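Local atomic coordinates of paraflagellar rod component (Trypanosoma brucei, PDB entry 2Q0X), a protein that is of unknown function but adopts the alpha/beta-hydrolase fold and is probably a component of the trypanosome paraflagellar rod. Residues A[96-99]-A[100-104]; A[120-123]-A[124-128]; A[245-248]-A[249-253]. One frame throughout, in Å; residues are numbered along the deposited sequence.

Interaction 1. Residues A[96-99]-A[100-104]; sequences DLIG and ILLRD
Ile100, Leu101 and Leu102 donate their amides to the carbonyls of Asp96, Leu97 and Ile98, the i to i+4 ladder of an alpha-helix, with Leu101 N to Leu97 O the shortest of the three at 2.8 Å and bent little, at 168°. On the buried side two leucines one turn apart meet obliquely: CD1 of Leu97 comes to 4.0 Å from CG of Leu101. Leu97 manages this because its CG stands anti to the backbone N (chi1 175°) and its tip leans on to the following turn, although its CB starts out away from it. Ile98 and Leu102 make the neighbouring ridge, running side by side in the same direction, with CG2 of Ile98 4.0 Å from CD1 of Leu102. This is the last part of helix 87-104, which lies against the mixed sheet of the alpha/beta-hydrolase fold: Leu97 packs on Phe18 and Tyr20 of strand 13-21 and on Leu42 of strand 40-44, while Leu101 rests on Cys40. Ile100 also reaches Tyr20, and Leu102 turns to the loop residues His131 and Ser134. Near the helix end the character becomes polar. Arg103 NH1 and Asp104 OD2 form a salt bridge of 2.7 Å on the exposed side, although the placement of the arginine side chain is doubtful.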
loop_
_atom_site.group_PDB
_atom_site.type_symbol
_atom_site.label_atom_id
_atom_site.label_comp_id
_atom_site.label_asym_id
_atom_site.label_seq_id
_atom_site.Cartn_x
_atom_site.Cartn_y
_atom_site.Cartn_z
ATOM N N ASP A 96 -12.543 11.249 -6.959
ATOM C CA ASP A 96 -11.583 12.352 -6.969
ATOM C C ASP A 96 -10.419 12.093 -7.943
ATOM O O ASP A 96 -9.951 13.002 -8.622
ATOM C CB ASP A 96 -11.023 12.604 -5.552
ATOM C CG ASP A 96 -12.111 13.012 -4.532
ATOM O OD1 ASP A 96 -13.206 13.463 -4.964
ATOM O OD2 ASP A 96 -11.867 12.889 -3.294
ATOM N N LEU A 97 -9.935 10.860 -8.010
ATOM C CA LEU A 97 -8.884 10.525 -8.978
ATOM C C LEU A 97 -9.425 10.613 -10.414
ATOM O O LEU A 97 -8.773 11.178 -11.291
ATOM C CB LEU A 97 -8.297 9.134 -8.698
ATOM C CG LEU A 97 -7.278 8.633 -9.721
ATOM C CD1 LEU A 97 -6.158 9.694 -9.940
ATOM C CD2 LEU A 97 -6.732 7.219 -9.373
ATOM N N ILE A 98 -10.617 10.073 -10.643
ATOM C CA ILE A 98 -11.259 10.192 -11.950
ATOM C C ILE A 98 -11.326 11.659 -12.401
ATOM O O ILE A 98 -10.942 11.983 -13.522
ATOM C CB ILE A 98 -12.649 9.535 -11.981
ATOM C CG1 ILE A 98 -12.518 8.018 -11.785
ATOM C CG2 ILE A 98 -13.378 9.836 -13.312
ATOM C CD1 ILE A 98 -13.885 7.287 -11.605
ATOM N N GLY A 99 -11.796 12.540 -11.519
ATOM C CA GLY A 99 -11.766 13.961 -11.767
ATOM C C GLY A 99 -10.407 14.529 -12.148
ATOM O O GLY A 99 -10.294 15.333 -13.095
ATOM N N ILE A 100 -9.378 14.143 -11.400
ATOM C CA ILE A 100 -8.003 14.540 -11.702
ATOM C C ILE A 100 -7.573 14.052 -13.089
ATOM O O ILE A 100 -7.032 14.802 -13.888
ATOM C CB ILE A 100 -7.035 13.989 -10.637
ATOM C CG1 ILE A 100 -7.167 14.790 -9.341
ATOM C CG2 ILE A 100 -5.566 13.954 -11.160
ATOM C CD1 ILE A 100 -6.669 13.993 -8.107
ATOM N N LEU A 101 -7.827 12.793 -13.384
ATOM C CA LEU A 101 -7.465 12.246 -14.689
ATOM C C LEU A 101 -8.145 12.967 -15.865
ATOM O O LEU A 101 -7.525 13.231 -16.912
ATOM C CB LEU A 101 -7.821 10.765 -14.742
ATOM C CG LEU A 101 -6.956 9.837 -13.886
ATOM C CD1 LEU A 101 -7.551 8.456 -13.827
ATOM C CD2 LEU A 101 -5.505 9.798 -14.437
ATOM N N LEU A 102 -9.431 13.259 -15.691
ATOM C CA LEU A 102 -10.201 13.931 -16.727
ATOM C C LEU A 102 -9.663 15.327 -16.954
ATOM O O LEU A 102 -9.329 15.680 -18.080
ATOM C CB LEU A 102 -11.686 13.976 -16.378
ATOM C CG LEU A 102 -12.417 12.632 -16.307
ATOM C CD1 LEU A 102 -13.875 12.833 -15.865
ATOM C CD2 LEU A 102 -12.341 11.885 -17.627
ATOM N N ARG A 103 -9.544 16.130 -15.905
ATOM C CA ARG A 103 -9.145 17.524 -16.149
ATOM C C ARG A 103 -7.638 17.700 -16.315
ATOM O O ARG A 103 -7.208 18.517 -17.133
ATOM C CB ARG A 103 -9.735 18.538 -15.150
ATOM C CG ARG A 103 -10.084 18.030 -13.780
ATOM C CD ARG A 103 -10.481 19.138 -12.825
ATOM N NE ARG A 103 -9.428 20.155 -12.707
ATOM C CZ ARG A 103 -8.299 20.047 -12.001
ATOM N NH1 ARG A 103 -8.010 18.952 -11.294
ATOM N NH2 ARG A 103 -7.445 21.064 -12.001
ATOM N N ASP A 104 -6.837 16.930 -15.582
ATOM C CA ASP A 104 -5.391 17.180 -15.562
ATOM C C ASP A 104 -4.565 16.324 -16.521
ATOM O O ASP A 104 -3.463 16.721 -16.877
ATOM C CB ASP A 104 -4.847 17.114 -14.136
ATOM C CG ASP A 104 -5.461 18.170 -13.234
ATOM O OD1 ASP A 104 -5.814 19.256 -13.737
ATOM O OD2 ASP A 104 -5.591 17.930 -12.018
#

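Interaction 2. Residues A[120-123]-A[124-128]; sequences QLVF and ELLEN
Leu125 and Leu126 donate their amides to the carbonyls of Leu121 and Val122: Leu125 N to Leu121 O and Leu126 N to Val122 O are both 2.8 Å, the latter the straighter at 168°. The ladder slackens one residue on, where Glu127 N lies 3.3 Å from Phe123 O and the bond bends to 143°. Further along, Asn128 ND2 makes two weak bonds, one to Glu124 OE2 at 2.8 Å and the other to Glu127 OE1 at 3.3 Å, so the amide nitrogen is held only loosely near both carboxylates. Glu124 reaches it through a kink at chi2 (62°), and its other oxygen, OE1, has a weak bond to His87. Gln120, at the opposite end of the segments, turns its amide away to Arg191, which bonds OE1.

Helix 119-128 is the crossover helix of a beta-alpha-beta unit, joining strand 110-115 to the parallel strand 135-143, and its apolar side lies down on both. There Val122 and Leu126 stand side by side and point the same way. Val122 CG1, anti to the backbone N, faces both methyls of Leu126, 3.7 Å from CD1 and 3.9 Å from CD2. Val122 packs on Ala114, Val138 and Leu140; Leu126 meets Leu112 and Val138. The side chain of Phe123 touches Leu140 and the loop residues Ser219 and Ile223. Leu125 touches Leu112 too, and also Val94 and Asp95 of helix 87-104.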
loop_
_atom_site.group_PDB
_atom_site.type_symbol
_atom_site.label_atom_id
_atom_site.label_comp_id
_atom_site.label_asym_id
_atom_site.label_seq_id
_atom_site.Cartn_x
_atom_site.Cartn_y
_atom_site.Cartn_z
ATOM N N GLN A 120 -16.810 -3.614 -5.181
ATOM C CA GLN A 120 -17.672 -2.902 -4.241
ATOM C C GLN A 120 -17.655 -1.398 -4.475
ATOM O O GLN A 120 -18.681 -0.706 -4.317
ATOM C CB GLN A 120 -17.194 -3.139 -2.817
ATOM C CG GLN A 120 -18.169 -2.631 -1.739
ATOM C CD GLN A 120 -17.751 -2.969 -0.345
ATOM O OE1 GLN A 120 -16.565 -3.105 -0.059
ATOM N NE2 GLN A 120 -18.732 -3.078 0.563
ATOM N N LEU A 121 -16.463 -0.883 -4.778
ATOM C CA LEU A 121 -16.284 0.533 -5.005
ATOM C C LEU A 121 -16.915 0.966 -6.322
ATOM O O LEU A 121 -17.421 2.068 -6.426
ATOM C CB LEU A 121 -14.798 0.897 -4.975
ATOM C CG LEU A 121 -14.008 0.461 -3.727
ATOM C CD1 LEU A 121 -12.662 1.181 -3.701
ATOM C CD2 LEU A 121 -14.787 0.700 -2.439
ATOM N N VAL A 122 -16.883 0.097 -7.328
ATOM C CA VAL A 122 -17.379 0.457 -8.632
ATOM C C VAL A 122 -18.894 0.660 -8.600
ATOM O O VAL A 122 -19.379 1.610 -9.204
ATOM C CB VAL A 122 -16.940 -0.558 -9.718
ATOM C CG1 VAL A 122 -17.684 -0.320 -11.053
ATOM C CG2 VAL A 122 -15.429 -0.481 -9.926
ATOM N N PHE A 123 -19.633 -0.201 -7.884
ATOM C CA PHE A 123 -21.090 -0.078 -7.836
ATOM C C PHE A 123 -21.498 1.212 -7.139
ATOM O O PHE A 123 -22.397 1.926 -7.608
ATOM C CB PHE A 123 -21.760 -1.297 -7.180
ATOM C CG PHE A 123 -21.714 -2.545 -8.033
ATOM C CD1 PHE A 123 -22.474 -2.632 -9.191
ATOM C CD2 PHE A 123 -20.890 -3.621 -7.691
ATOM C CE1 PHE A 123 -22.436 -3.767 -9.984
ATOM C CE2 PHE A 123 -20.850 -4.758 -8.482
ATOM C CZ PHE A 123 -21.624 -4.834 -9.626
ATOM N N GLU A 124 -20.800 1.513 -6.044
ATOM C CA GLU A 124 -20.956 2.762 -5.302
ATOM C C GLU A 124 -20.598 3.990 -6.146
ATOM O O GLU A 124 -21.338 4.985 -6.163
ATOM C CB GLU A 124 -20.087 2.696 -4.047
ATOM C CG GLU A 124 -20.245 3.842 -3.102
ATOM C CD GLU A 124 -21.642 3.965 -2.535
ATOM O OE1 GLU A 124 -22.336 2.922 -2.355
ATOM O OE2 GLU A 124 -22.033 5.121 -2.261
ATOM N N LEU A 125 -19.476 3.906 -6.858
ATOM C CA LEU A 125 -19.058 4.953 -7.793
ATOM C C LEU A 125 -20.123 5.228 -8.836
ATOM O O LEU A 125 -20.533 6.354 -8.999
ATOM C CB LEU A 125 -17.753 4.589 -8.530
ATOM C CG LEU A 125 -16.442 5.184 -8.003
ATOM C CD1 LEU A 125 -15.228 4.670 -8.801
ATOM C CD2 LEU A 125 -16.508 6.666 -8.053
ATOM N N LEU A 126 -20.530 4.184 -9.549
ATOM C CA LEU A 126 -21.464 4.294 -10.669
ATOM C C LEU A 126 -22.833 4.895 -10.309
ATOM O O LEU A 126 -23.469 5.509 -11.156
ATOM C CB LEU A 126 -21.644 2.934 -11.355
ATOM C CG LEU A 126 -20.638 2.658 -12.481
ATOM C CD1 LEU A 126 -19.237 2.932 -12.065
ATOM C CD2 LEU A 126 -20.736 1.240 -12.919
ATOM N N GLU A 127 -23.269 4.746 -9.060
ATOM C CA GLU A 127 -24.494 5.368 -8.616
ATOM C C GLU A 127 -24.302 6.811 -8.139
ATOM O O GLU A 127 -25.230 7.599 -8.241
ATOM C CB GLU A 127 -25.224 4.511 -7.571
ATOM C CG GLU A 127 -24.590 4.404 -6.183
ATOM C CD GLU A 127 -25.540 3.756 -5.144
ATOM O OE1 GLU A 127 -25.511 4.166 -3.938
ATOM O OE2 GLU A 127 -26.315 2.839 -5.541
ATOM N N ASN A 128 -23.106 7.169 -7.664
ATOM C CA ASN A 128 -22.869 8.490 -7.061
ATOM C C ASN A 128 -21.776 9.366 -7.710
ATOM O O ASN A 128 -21.517 10.469 -7.222
ATOM C CB ASN A 128 -22.521 8.316 -5.572
ATOM C CG ASN A 128 -23.704 7.826 -4.739
ATOM O OD1 ASN A 128 -24.801 8.390 -4.790
ATOM N ND2 ASN A 128 -23.482 6.761 -3.972
#

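Interaction 3. Residues A[245-248]-A[249-253]; sequences GTVL and EGVRD
Leu248 and Arg252, one helical turn apart, cross at an angle, with the leucine lying over a face of the guanidinium. CD2 of Leu248 sits 3.7 Å above that plane, over its centre, while CD1 comes alongside the start of the group, 3.6 Å from Arg252 NE. This is apolar packing on a flat charged group: the isobutyl end covers one side of the guanidinium without competing for its N-H bonds, which point outward in the plane. Both chains are shaped for it. Leu248 has CG anti to the backbone N (chi1 -175°), which carries its branch on to the following turn; Arg252 runs extended from CG to NE, long enough to bring its head level with the leucine methyls. Beneath the pair, Arg252 N bonds to Leu248 O at 3.0 Å, so the two residues are tied by backbone as well as by side chain.

Val247 and Val251 form a looser couple on another side of the helix, with CG1 of the first 4.4 Å from CG2 of the second. The amide of Gly250 bonds to Thr246 O at 2.9 Å, and the hydroxyl of Thr246 is hydrogen-bonded to Glu242 O, one turn earlier. Glu249, its chain extended, is exposed.

Helix 241-254 connects strand 227-232 to strand 260-264, the outermost strand within the chain, as a beta-alpha-beta crossover. Leu248 and Val251 lie on Val262, with Val251 also touching Val260, whereas Val247 faces Trp205, Cys208 and Ile209 of helix 200-209 and Val251 reaches Val204.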
loop_
_atom_site.group_PDB
_atom_site.type_symbol
_atom_site.label_atom_id
_atom_site.label_comp_id
_atom_site.label_asym_id
_atom_site.label_seq_id
_atom_site.Cartn_x
_atom_site.Cartn_y
_atom_site.Cartn_z
ATOM N N GLY A 245 -26.957 -20.196 -17.380
ATOM C CA GLY A 245 -28.065 -19.586 -18.104
ATOM C C GLY A 245 -28.856 -18.572 -17.295
ATOM O O GLY A 245 -29.213 -17.521 -17.812
ATOM N N THR A 246 -29.141 -18.900 -16.035
ATOM C CA THR A 246 -29.894 -18.005 -15.144
ATOM C C THR A 246 -29.087 -16.754 -14.821
ATOM O O THR A 246 -29.654 -15.655 -14.700
ATOM C CB THR A 246 -30.278 -18.705 -13.809
ATOM O OG1 THR A 246 -31.118 -19.833 -14.077
ATOM C CG2 THR A 246 -31.012 -17.762 -12.878
ATOM N N VAL A 247 -27.772 -16.919 -14.660
ATOM C CA VAL A 247 -26.883 -15.788 -14.428
ATOM C C VAL A 247 -26.823 -14.877 -15.666
ATOM O O VAL A 247 -26.936 -13.651 -15.548
ATOM C CB VAL A 247 -25.466 -16.246 -13.990
ATOM C CG1 VAL A 247 -24.492 -15.090 -14.029
ATOM C CG2 VAL A 247 -25.516 -16.910 -12.574
ATOM N N LEU A 248 -26.670 -15.474 -16.845
ATOM C CA LEU A 248 -26.666 -14.710 -18.095
ATOM C C LEU A 248 -27.994 -13.943 -18.284
ATOM O O LEU A 248 -28.008 -12.756 -18.609
ATOM C CB LEU A 248 -26.413 -15.640 -19.286
ATOM C CG LEU A 248 -26.265 -14.971 -20.657
ATOM C CD1 LEU A 248 -25.139 -13.942 -20.652
ATOM C CD2 LEU A 248 -26.044 -16.036 -21.756
ATOM N N GLU A 249 -29.102 -14.641 -18.058
ATOM C CA GLU A 249 -30.425 -14.041 -18.114
ATOM C C GLU A 249 -30.624 -12.888 -17.122
ATOM O O GLU A 249 -31.175 -11.836 -17.482
ATOM C CB GLU A 249 -31.483 -15.123 -17.879
ATOM C CG GLU A 249 -32.895 -14.619 -18.004
ATOM C CD GLU A 249 -33.919 -15.686 -17.742
ATOM O OE1 GLU A 249 -33.715 -16.843 -18.178
ATOM O OE2 GLU A 249 -34.951 -15.349 -17.123
ATOM N N GLY A 250 -30.190 -13.082 -15.879
ATOM C CA GLY A 250 -30.326 -12.060 -14.844
ATOM C C GLY A 250 -29.537 -10.805 -15.133
ATOM O O GLY A 250 -30.024 -9.685 -14.936
ATOM N N VAL A 251 -28.309 -10.977 -15.603
ATOM C CA VAL A 251 -27.469 -9.852 -15.928
ATOM C C VAL A 251 -28.013 -9.095 -17.142
ATOM O O VAL A 251 -28.107 -7.876 -17.099
ATOM C CB VAL A 251 -25.955 -10.276 -16.102
ATOM C CG1 VAL A 251 -25.138 -9.100 -16.587
ATOM C CG2 VAL A 251 -25.372 -10.835 -14.765
ATOM N N ARG A 252 -28.409 -9.799 -18.199
ATOM C CA ARG A 252 -28.961 -9.154 -19.401
ATOM C C ARG A 252 -30.254 -8.384 -19.186
ATOM O O ARG A 252 -30.494 -7.339 -19.828
ATOM C CB ARG A 252 -29.234 -10.184 -20.479
ATOM C CG ARG A 252 -27.991 -10.742 -21.114
ATOM C CD ARG A 252 -28.398 -11.721 -22.197
ATOM N NE ARG A 252 -27.265 -12.230 -22.973
ATOM C CZ ARG A 252 -27.351 -13.212 -23.869
ATOM N NH1 ARG A 252 -28.515 -13.816 -24.108
ATOM N NH2 ARG A 252 -26.262 -13.604 -24.526
ATOM N N ASP A 253 -31.107 -8.925 -18.316
ATOM C CA ASP A 253 -32.422 -8.350 -18.079
ATOM C C ASP A 253 -32.422 -7.217 -17.056
ATOM O O ASP A 253 -33.396 -6.453 -16.978
ATOM C CB ASP A 253 -33.389 -9.443 -17.620
ATOM C CG ASP A 253 -33.760 -10.405 -18.731
ATOM O OD1 ASP A 253 -33.230 -10.279 -19.849
ATOM O OD2 ASP A 253 -34.576 -11.306 -18.473
#

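All three are short helical stretches, met along the chain in numerical order, on helices 87-104, 119-128 and 241-254 that pack against one mixed sheet. Interactions 1 and 2 have centres 16 Å apart and touch directly, Ile98 CD1 lying 4.1 Å from Leu125 CD1, so these two helices pack together as well as on the strands. Interaction 3 lies by the edge strand 260-264: its centre is about 21 Å from that of interaction 2, with nearest atoms about 9 Å apart, and about 34 Å from that of interaction 1. Interaction 2 is the most buried, its centre about 10 Å from the chain's centre against about 19 Å for the other two.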